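Local coordinates for sporozoite surface protein 2 (PDB 4HQO) that probably serves as the adhesive surface receptor for gliding motility of Plasmodium vivax sporozoites, through a metal-binding von Willebrand factor A domain and a thrombospondin type 1 domain, at residues K39-L44 / E92-Y97; E111-L116 / K151-R156. The protein carries 4 engineered substitutions. All coordinates share one frame; numbering follows the deposited sequence.

Contact 1: K39-L44 / E92-Y97; sequences KVIPML and ELRKTY
Ile-41 meets the last turn of helix 83-96 with all three outer carbons of its side chain, and the contact is made by van der Waals packing. Ile-41 CD1 rests on the backbone at Arg-94, 3.7 Å from Arg-94 N, and lies 4.2 Å from Leu-93 CB. The other branch adds to this: Ile-41 CG2 is 3.9 Å from Arg-94 CD, and the two side chains cross at about a right angle. With CG1 beside the backbone N (chi1 -65°) and CG2 anti to it, the isoleucine sets CD1 over the Arg-94 backbone and CG2 against the arginine stem that crosses it. Arg-94 extends through chi2, then bends at chi3 (53°), and its guanidinium leads away from helix 33-49, one face taking Lys-95 CG 3.6 Å above the plane. The helices come close here, Ile-41 CA lying 6.3 Å from Arg-94 CA. In the same last turn, Glu-92 O accepts both Thr-96 N and, at 2.6 Å, Thr-96 OG1, from opposite faces of its carbonyl plane. Trp-36 of helix 33-49 touches Ile-41, donates NE1 to Leu-93 O and meets Tyr-97 edge-to-face. Beneath the pair, Leu-44 and Leu-93 both reach Met-62 of strand 58-65, so the two helices pack side by side on the central sheet of the von Willebrand factor A domain.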
ATOM      1  N   LYS A  39      27.009  -3.275   7.668  1.00 32.21           N
ATOM      2  CA  LYS A  39      25.950  -2.316   7.967  1.00 44.56           C
ATOM      3  C   LYS A  39      24.675  -2.529   7.141  1.00 36.64           C
ATOM      4  O   LYS A  39      23.580  -2.683   7.689  1.00 36.79           O
ATOM      5  CB  LYS A  39      26.476  -0.876   7.788  1.00 38.35           C
ATOM      6  CG  LYS A  39      25.397   0.179   7.609  1.00 57.64           C
ATOM      7  CD  LYS A  39      24.762   0.574   8.926  1.00 73.71           C
ATOM      8  CE  LYS A  39      23.839   1.775   8.747  1.00 76.81           C
ATOM      9  NZ  LYS A  39      23.291   2.230  10.052  1.00 79.31           N
ATOM     10  N   VAL A  40      24.807  -2.522   5.820  1.00 33.88           N
ATOM     11  CA  VAL A  40      23.627  -2.596   4.957  1.00 30.93           C
ATOM     12  C   VAL A  40      22.901  -3.944   5.007  1.00 40.91           C
ATOM     13  O   VAL A  40      21.681  -3.994   5.177  1.00 35.91           O
ATOM     14  CB  VAL A  40      23.963  -2.294   3.498  1.00 30.43           C
ATOM     15  CG1 VAL A  40      22.697  -2.338   2.649  1.00 25.30           C
ATOM     16  CG2 VAL A  40      24.653  -0.927   3.390  1.00 37.50           C
ATOM     17  N   ILE A  41      23.645  -5.033   4.828  1.00 36.45           N
ATOM     18  CA  ILE A  41      23.054  -6.367   4.910  1.00 31.20           C
ATOM     19  C   ILE A  41      22.406  -6.634   6.281  1.00 35.33           C
ATOM     20  O   ILE A  41      21.258  -7.071   6.334  1.00 33.69           O
ATOM     21  CB  ILE A  41      24.065  -7.483   4.520  1.00 41.41           C
ATOM     22  CG1 ILE A  41      24.458  -7.352   3.043  1.00 32.77           C
ATOM     23  CG2 ILE A  41      23.488  -8.859   4.803  1.00 31.77           C
ATOM     24  CD1 ILE A  41      23.299  -7.541   2.075  1.00 24.03           C
ATOM     25  N   PRO A  42      23.123  -6.366   7.392  1.00 31.08           N
ATOM     26  CA  PRO A  42      22.434  -6.538   8.683  1.00 32.22           C
ATOM     27  C   PRO A  42      21.204  -5.626   8.839  1.00 36.62           C
ATOM     28  O   PRO A  42      20.256  -6.020   9.501  1.00 38.55           O
ATOM     29  CB  PRO A  42      23.509  -6.158   9.706  1.00 37.89           C
ATOM     30  CG  PRO A  42      24.804  -6.420   9.007  1.00 36.93           C
ATOM     31  CD  PRO A  42      24.546  -6.025   7.580  1.00 32.16           C
ATOM     32  N   MET A  43      21.220  -4.438   8.240  1.00 34.64           N
ATOM     33  CA  MET A  43      20.078  -3.527   8.319  1.00 30.68           C
ATOM     34  C   MET A  43      18.871  -4.117   7.603  1.00 36.91           C
ATOM     35  O   MET A  43      17.754  -4.094   8.119  1.00 29.77           O
ATOM     36  CB  MET A  43      20.418  -2.162   7.712  1.00 33.86           C
ATOM     37  CG  MET A  43      19.203  -1.237   7.500  1.00 35.87           C
ATOM     38  SD  MET A  43      18.502  -0.626   9.049  1.00 42.67           S
ATOM     39  CE  MET A  43      19.938   0.186   9.757  1.00 39.22           C
ATOM     40  N   LEU A  44      19.105  -4.651   6.411  1.00 28.74           N
ATOM     41  CA  LEU A  44      18.040  -5.245   5.615  1.00 30.73           C
ATOM     42  C   LEU A  44      17.469  -6.483   6.286  1.00 36.21           C
ATOM     43  O   LEU A  44      16.271  -6.735   6.228  1.00 38.44           O
ATOM     44  CB  LEU A  44      18.562  -5.618   4.235  1.00 23.11           C
ATOM     45  CG  LEU A  44      18.838  -4.502   3.237  1.00 35.27           C
ATOM     46  CD1 LEU A  44      19.645  -5.062   2.080  1.00 25.83           C
ATOM     47  CD2 LEU A  44      17.517  -3.942   2.737  1.00 33.86           C
ATOM     48  N   GLU A  92      21.292 -13.459  -1.104  1.00 34.48           N
ATOM     49  CA  GLU A  92      21.821 -13.393  -2.453  1.00 38.40           C
ATOM     50  C   GLU A  92      22.587 -12.090  -2.663  1.00 36.61           C
ATOM     51  O   GLU A  92      23.623 -12.068  -3.323  1.00 35.90           O
ATOM     52  CB  GLU A  92      20.656 -13.475  -3.434  1.00 49.71           C
ATOM     53  CG  GLU A  92      20.934 -14.242  -4.697  1.00 58.61           C
ATOM     54  CD  GLU A  92      19.707 -14.343  -5.578  1.00 65.29           C
ATOM     55  OE1 GLU A  92      18.597 -14.564  -5.037  1.00 54.08           O
ATOM     56  OE2 GLU A  92      19.854 -14.190  -6.810  1.00 73.29           O
ATOM     57  N   LEU A  93      22.077 -11.002  -2.097  1.00 27.20           N
ATOM     58  CA  LEU A  93      22.750  -9.710  -2.201  1.00 26.58           C
ATOM     59  C   LEU A  93      24.041  -9.691  -1.400  1.00 30.77           C
ATOM     60  O   LEU A  93      25.041  -9.115  -1.834  1.00 35.56           O
ATOM     61  CB  LEU A  93      21.834  -8.565  -1.741  1.00 23.17           C
ATOM     62  CG  LEU A  93      20.668  -8.218  -2.677  1.00 30.59           C
ATOM     63  CD1 LEU A  93      19.865  -7.084  -2.088  1.00 33.30           C
ATOM     64  CD2 LEU A  93      21.140  -7.845  -4.074  1.00 25.43           C
ATOM     65  N   ARG A  94      24.024 -10.322  -0.229  1.00 28.22           N
ATOM     66  CA  ARG A  94      25.223 -10.388   0.595  1.00 31.66           C
ATOM     67  C   ARG A  94      26.333 -11.159  -0.121  1.00 36.01           C
ATOM     68  O   ARG A  94      27.511 -10.795  -0.065  1.00 38.38           O
ATOM     69  CB  ARG A  94      24.929 -11.056   1.938  1.00 27.03           C
ATOM     70  CG  ARG A  94      26.162 -11.120   2.837  1.00 29.41           C
ATOM     71  CD  ARG A  94      25.920 -11.892   4.125  1.00 33.69           C
ATOM     72  NE  ARG A  94      25.376 -13.227   3.897  1.00 42.83           N
ATOM     73  CZ  ARG A  94      26.117 -14.313   3.675  1.00 45.33           C
ATOM     74  NH1 ARG A  94      27.437 -14.227   3.626  1.00 45.74           N
ATOM     75  NH2 ARG A  94      25.534 -15.486   3.493  1.00 46.67           N
ATOM     76  N   LYS A  95      25.946 -12.228  -0.797  1.00 30.00           N
ATOM     77  CA  LYS A  95      26.923 -13.154  -1.353  1.00 37.46           C
ATOM     78  C   LYS A  95      27.467 -12.729  -2.710  1.00 40.15           C
ATOM     79  O   LYS A  95      28.607 -13.017  -3.027  1.00 44.80           O
ATOM     80  CB  LYS A  95      26.315 -14.548  -1.485  1.00 37.80           C
ATOM     81  CG  LYS A  95      25.971 -15.236  -0.180  1.00 45.51           C
ATOM     82  CD  LYS A  95      25.682 -16.713  -0.427  1.00 50.81           C
ATOM     83  CE  LYS A  95      25.277 -17.439   0.845  1.00 79.24           C
ATOM     84  NZ  LYS A  95      24.849 -18.844   0.580  1.00 93.54           N
ATOM     85  N   THR A  96      26.648 -12.059  -3.518  1.00 35.86           N
ATOM     86  CA  THR A  96      26.968 -11.918  -4.934  1.00 34.37           C
ATOM     87  C   THR A  96      26.962 -10.481  -5.473  1.00 42.70           C
ATOM     88  O   THR A  96      27.301 -10.258  -6.627  1.00 39.13           O
ATOM     89  CB  THR A  96      26.014 -12.755  -5.806  1.00 39.46           C
ATOM     90  OG1 THR A  96      24.696 -12.209  -5.727  1.00 41.28           O
ATOM     91  CG2 THR A  96      25.989 -14.214  -5.346  1.00 35.65           C
ATOM     92  N   TYR A  97      26.573  -9.510  -4.656  1.00 32.87           N
ATOM     93  CA  TYR A  97      26.569  -8.124  -5.111  1.00 33.98           C
ATOM     94  C   TYR A  97      27.610  -7.285  -4.377  1.00 37.11           C
ATOM     95  O   TYR A  97      27.624  -7.252  -3.146  1.00 34.62           O
ATOM     96  CB  TYR A  97      25.184  -7.483  -4.970  1.00 27.26           C
ATOM     97  CG  TYR A  97      25.181  -6.065  -5.482  1.00 27.99           C
ATOM     98  CD1 TYR A  97      25.188  -5.807  -6.845  1.00 23.66           C
ATOM     99  CD2 TYR A  97      25.218  -4.982  -4.606  1.00 23.24           C
ATOM    100  CE1 TYR A  97      25.222  -4.505  -7.327  1.00 26.43           C
ATOM    101  CE2 TYR A  97      25.268  -3.680  -5.079  1.00 23.00           C
ATOM    102  CZ  TYR A  97      25.255  -3.448  -6.437  1.00 27.15           C
ATOM    103  OH  TYR A  97      25.286  -2.150  -6.903  1.00 29.92           O
TER

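Contact 2: E111-L116 / K151-R156; sequences EVQKHL and KQRNVR. Engineered in segment 151-156: Arg-156 (natural residue Ser).
Leu-116 and Val-155 form the tightly packed side of this contact, with Leu-116 CD1 3.6 Å from Val-155 CG2. The leucine CD1 meets both the valine and the arginine stem, the latter at 3.9 Å between Leu-116 CD1 and Arg-153 CD. Leu-116 CB lies over one face of the Arg-153 guanidinium, 3.6 Å from Arg-153 NH2 and offset toward the rim, as leucine and arginine slide past each other in opposite directions. Val-155 is buried and also touches Val-129 of strand 126-133, a strand that Leu-116 meets at Gln-127.

A Schellman motif ends helix 140-152 and turns the chain: Val-155 N bonds to Leu-150 O, and Asn-154 N to Lys-151 O at 3.0 Å, with Asn-154 as the C-prime residue at positive phi. Immediately afterward the chain enters strand 156-161 of the α/β von Willebrand factor A fold, where the engineered Arg-156 pairs through its backbone with Gln-127 and Val-129.

Toward solvent the contact is polar. Arg-153, exposed where Val-155 is buried, gives NH1 to Gln-113 OE1 at 2.8 Å, but the bond is bent, with an N-H...acceptor angle of 147°. The donor stands above the amide carbonyl plane, and the amide and guanidinium planes are turned 78° apart. Gln-113 reaches this position by folding at chi2 (-86°), while the arginine bends at chi3. A second bond from NH1 to Asn-117 OD1, just past the segment, ties the same guanidinium to the end of helix 105-117, and Val-146, Lys-149 and Leu-150 of helix 140-152 touch the Gln-113 side chain.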
ATOM      1  N   GLU A 111      10.119   4.363 -10.051  1.00 27.61           N
ATOM      2  CA  GLU A 111       9.464   3.059 -10.119  1.00 37.15           C
ATOM      3  C   GLU A 111       8.211   3.054  -9.245  1.00 28.59           C
ATOM      4  O   GLU A 111       7.173   2.506  -9.629  1.00 36.05           O
ATOM      5  CB  GLU A 111      10.416   1.929  -9.710  1.00 29.35           C
ATOM      6  CG  GLU A 111      11.649   1.789 -10.597  1.00 44.84           C
ATOM      7  CD  GLU A 111      11.362   1.220 -11.984  1.00 51.85           C
ATOM      8  OE1 GLU A 111      12.336   0.872 -12.684  1.00 70.52           O
ATOM      9  OE2 GLU A 111      10.186   1.107 -12.382  1.00 54.44           O
ATOM     10  N   VAL A 112       8.294   3.699  -8.085  1.00 25.94           N
ATOM     11  CA  VAL A 112       7.126   3.806  -7.214  1.00 24.52           C
ATOM     12  C   VAL A 112       6.026   4.613  -7.870  1.00 36.12           C
ATOM     13  O   VAL A 112       4.859   4.221  -7.811  1.00 39.15           O
ATOM     14  CB  VAL A 112       7.467   4.410  -5.844  1.00 33.46           C
ATOM     15  CG1 VAL A 112       6.247   4.341  -4.925  1.00 34.33           C
ATOM     16  CG2 VAL A 112       8.626   3.652  -5.223  1.00 27.98           C
ATOM     17  N   GLN A 113       6.401   5.728  -8.507  1.00 29.23           N
ATOM     18  CA  GLN A 113       5.452   6.545  -9.259  1.00 30.51           C
ATOM     19  C   GLN A 113       4.721   5.700 -10.277  1.00 33.60           C
ATOM     20  O   GLN A 113       3.504   5.790 -10.415  1.00 33.87           O
ATOM     21  CB  GLN A 113       6.180   7.653 -10.022  1.00 35.88           C
ATOM     22  CG  GLN A 113       6.580   8.811  -9.173  1.00 35.96           C
ATOM     23  CD  GLN A 113       5.463   9.813  -9.038  1.00 48.36           C
ATOM     24  OE1 GLN A 113       4.420   9.529  -8.443  1.00 45.77           O
ATOM     25  NE2 GLN A 113       5.668  10.996  -9.598  1.00 42.87           N
ATOM     26  N   LYS A 114       5.492   4.899 -11.008  1.00 28.35           N
ATOM     27  CA  LYS A 114       4.954   4.034 -12.054  1.00 38.56           C
ATOM     28  C   LYS A 114       3.917   3.041 -11.494  1.00 31.86           C
ATOM     29  O   LYS A 114       2.927   2.728 -12.152  1.00 33.42           O
ATOM     30  CB  LYS A 114       6.111   3.287 -12.715  1.00 42.71           C
ATOM     31  CG  LYS A 114       5.879   2.829 -14.135  1.00 62.39           C
ATOM     32  CD  LYS A 114       7.172   2.225 -14.693  1.00 69.35           C
ATOM     33  CE  LYS A 114       8.358   3.181 -14.515  1.00 67.85           C
ATOM     34  NZ  LYS A 114       9.652   2.608 -14.990  1.00 66.16           N
ATOM     35  N   HIS A 115       4.149   2.549 -10.281  1.00 29.15           N
ATOM     36  CA  HIS A 115       3.184   1.650  -9.642  1.00 30.85           C
ATOM     37  C   HIS A 115       1.850   2.350  -9.464  1.00 35.77           C
ATOM     38  O   HIS A 115       0.798   1.812  -9.828  1.00 33.90           O
ATOM     39  CB  HIS A 115       3.692   1.172  -8.279  1.00 27.22           C
ATOM     40  CG  HIS A 115       4.593  -0.024  -8.350  1.00 31.78           C
ATOM     41  ND1 HIS A 115       5.891   0.046  -8.812  1.00 37.21           N
ATOM     42  CD2 HIS A 115       4.381  -1.315  -8.010  1.00 39.49           C
ATOM     43  CE1 HIS A 115       6.436  -1.156  -8.754  1.00 37.49           C
ATOM     44  NE2 HIS A 115       5.543  -2.002  -8.272  1.00 31.07           N
ATOM     45  N   LEU A 116       1.901   3.559  -8.907  1.00 31.52           N
ATOM     46  CA  LEU A 116       0.692   4.338  -8.678  1.00 33.50           C
ATOM     47  C   LEU A 116       0.034   4.694  -9.997  1.00 42.85           C
ATOM     48  O   LEU A 116      -1.187   4.610 -10.124  1.00 43.61           O
ATOM     49  CB  LEU A 116       0.999   5.612  -7.888  1.00 36.82           C
ATOM     50  CG  LEU A 116       1.797   5.407  -6.603  1.00 46.77           C
ATOM     51  CD1 LEU A 116       2.029   6.741  -5.927  1.00 43.74           C
ATOM     52  CD2 LEU A 116       1.100   4.429  -5.668  1.00 41.06           C
ATOM     53  N   LYS A 151       4.923  12.211  -2.079  1.00 30.56           N
ATOM     54  CA  LYS A 151       4.280  12.686  -0.865  1.00 39.92           C
ATOM     55  C   LYS A 151       2.948  13.355  -1.156  1.00 47.69           C
ATOM     56  O   LYS A 151       1.998  13.204  -0.387  1.00 44.07           O
ATOM     57  CB  LYS A 151       5.212  13.640  -0.117  1.00 35.76           C
ATOM     58  CG  LYS A 151       6.523  12.960   0.323  1.00 40.88           C
ATOM     59  CD  LYS A 151       7.369  13.906   1.164  1.00 49.55           C
ATOM     60  CE  LYS A 151       8.745  13.331   1.464  1.00 45.97           C
ATOM     61  NZ  LYS A 151       9.515  14.241   2.374  1.00 44.71           N
ATOM     62  N   GLN A 152       2.880  14.076  -2.275  1.00 43.13           N
ATOM     63  CA  GLN A 152       1.657  14.760  -2.684  1.00 45.67           C
ATOM     64  C   GLN A 152       0.552  13.778  -3.045  1.00 44.37           C
ATOM     65  O   GLN A 152      -0.622  14.142  -3.084  1.00 50.05           O
ATOM     66  CB  GLN A 152       1.917  15.694  -3.873  1.00 48.46           C
ATOM     67  CG  GLN A 152       2.446  17.066  -3.489  1.00 63.77           C
ATOM     68  CD  GLN A 152       2.843  17.901  -4.700  1.00 81.80           C
ATOM     69  OE1 GLN A 152       2.905  17.401  -5.827  1.00 76.28           O
ATOM     70  NE2 GLN A 152       3.114  19.182  -4.470  1.00 93.99           N
ATOM     71  N   ARG A 153       0.932  12.537  -3.324  1.00 40.00           N
ATOM     72  CA  ARG A 153      -0.040  11.500  -3.646  1.00 46.20           C
ATOM     73  C   ARG A 153      -0.277  10.601  -2.443  1.00 40.24           C
ATOM     74  O   ARG A 153      -0.644   9.442  -2.614  1.00 45.66           O
ATOM     75  CB  ARG A 153       0.463  10.632  -4.801  1.00 41.85           C
ATOM     76  CG  ARG A 153       0.898  11.393  -6.024  1.00 56.34           C
ATOM     77  CD  ARG A 153       1.515  10.441  -7.033  1.00 54.31           C
ATOM     78  NE  ARG A 153       0.485   9.739  -7.788  1.00 53.09           N
ATOM     79  CZ  ARG A 153       0.687   9.156  -8.961  1.00 47.55           C
ATOM     80  NH1 ARG A 153       1.892   9.179  -9.517  1.00 43.53           N
ATOM     81  NH2 ARG A 153      -0.314   8.548  -9.578  1.00 44.77           N
ATOM     82  N   ASN A 154      -0.007  11.114  -1.245  1.00 37.87           N
ATOM     83  CA  ASN A 154      -0.231  10.364   0.003  1.00 41.69           C
ATOM     84  C   ASN A 154       0.707   9.165   0.255  1.00 44.59           C
ATOM     85  O   ASN A 154       0.374   8.243   1.001  1.00 39.42           O
ATOM     86  CB  ASN A 154      -1.700   9.924   0.109  1.00 47.96           C
ATOM     87  CG  ASN A 154      -2.163   9.784   1.538  1.00 66.25           C
ATOM     88  OD1 ASN A 154      -1.797  10.580   2.402  1.00 72.77           O
ATOM     89  ND2 ASN A 154      -2.966   8.757   1.801  1.00 67.62           N
ATOM     90  N   VAL A 155       1.879   9.174  -0.365  1.00 40.37           N
ATOM     91  CA  VAL A 155       2.880   8.150  -0.084  1.00 33.59           C
ATOM     92  C   VAL A 155       3.689   8.585   1.138  1.00 36.27           C
ATOM     93  O   VAL A 155       4.104   9.737   1.224  1.00 37.79           O
ATOM     94  CB  VAL A 155       3.829   7.935  -1.296  1.00 36.07           C
ATOM     95  CG1 VAL A 155       4.837   6.840  -1.006  1.00 34.50           C
ATOM     96  CG2 VAL A 155       3.037   7.599  -2.563  1.00 28.76           C
ATOM     97  N   ARG A 156       3.905   7.675   2.087  1.00 37.27           N
ATOM     98  CA  ARG A 156       4.773   7.971   3.229  1.00 32.56           C
ATOM     99  C   ARG A 156       6.209   7.628   2.868  1.00 32.15           C
ATOM    100  O   ARG A 156       6.447   6.643   2.177  1.00 33.72           O
ATOM    101  CB  ARG A 156       4.346   7.178   4.470  1.00 33.96           C
ATOM    102  CG  ARG A 156       2.969   7.554   5.009  1.00 60.58           C
ATOM    103  CD  ARG A 156       1.880   6.637   4.465  1.00 73.59           C
ATOM    104  NE  ARG A 156       0.553   6.987   4.972  1.00 89.22           N
ATOM    105  CZ  ARG A 156       0.071   6.600   6.151  1.00 95.38           C
ATOM    106  NH1 ARG A 156       0.808   5.848   6.962  1.00 93.56           N
ATOM    107  NH2 ARG A 156      -1.149   6.969   6.521  1.00 98.13           N
TER

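How the contacts relate
Both contacts belong to the von Willebrand factor A domain, with centres 26 Å apart and nearest atoms about 14 Å apart, so they do not touch. They lie in series along the chain: contact 1 pairs helices 33-49 and 83-96 and is complete before contact 2 joins helix 105-117 to the turn after helix 140-152. Helices 83-96 and 105-117 are consecutive. On strand 126-133 of the six-stranded mixed sheet, contact 1 reaches Met-132 and contact 2 Gln-127 and Val-129; this alternation places them on opposite faces. One helix pairing and one helix-to-turn contact thus help layer helices on both faces, away from the magnesium site at Ser-28, Ser-30 and Thr-103.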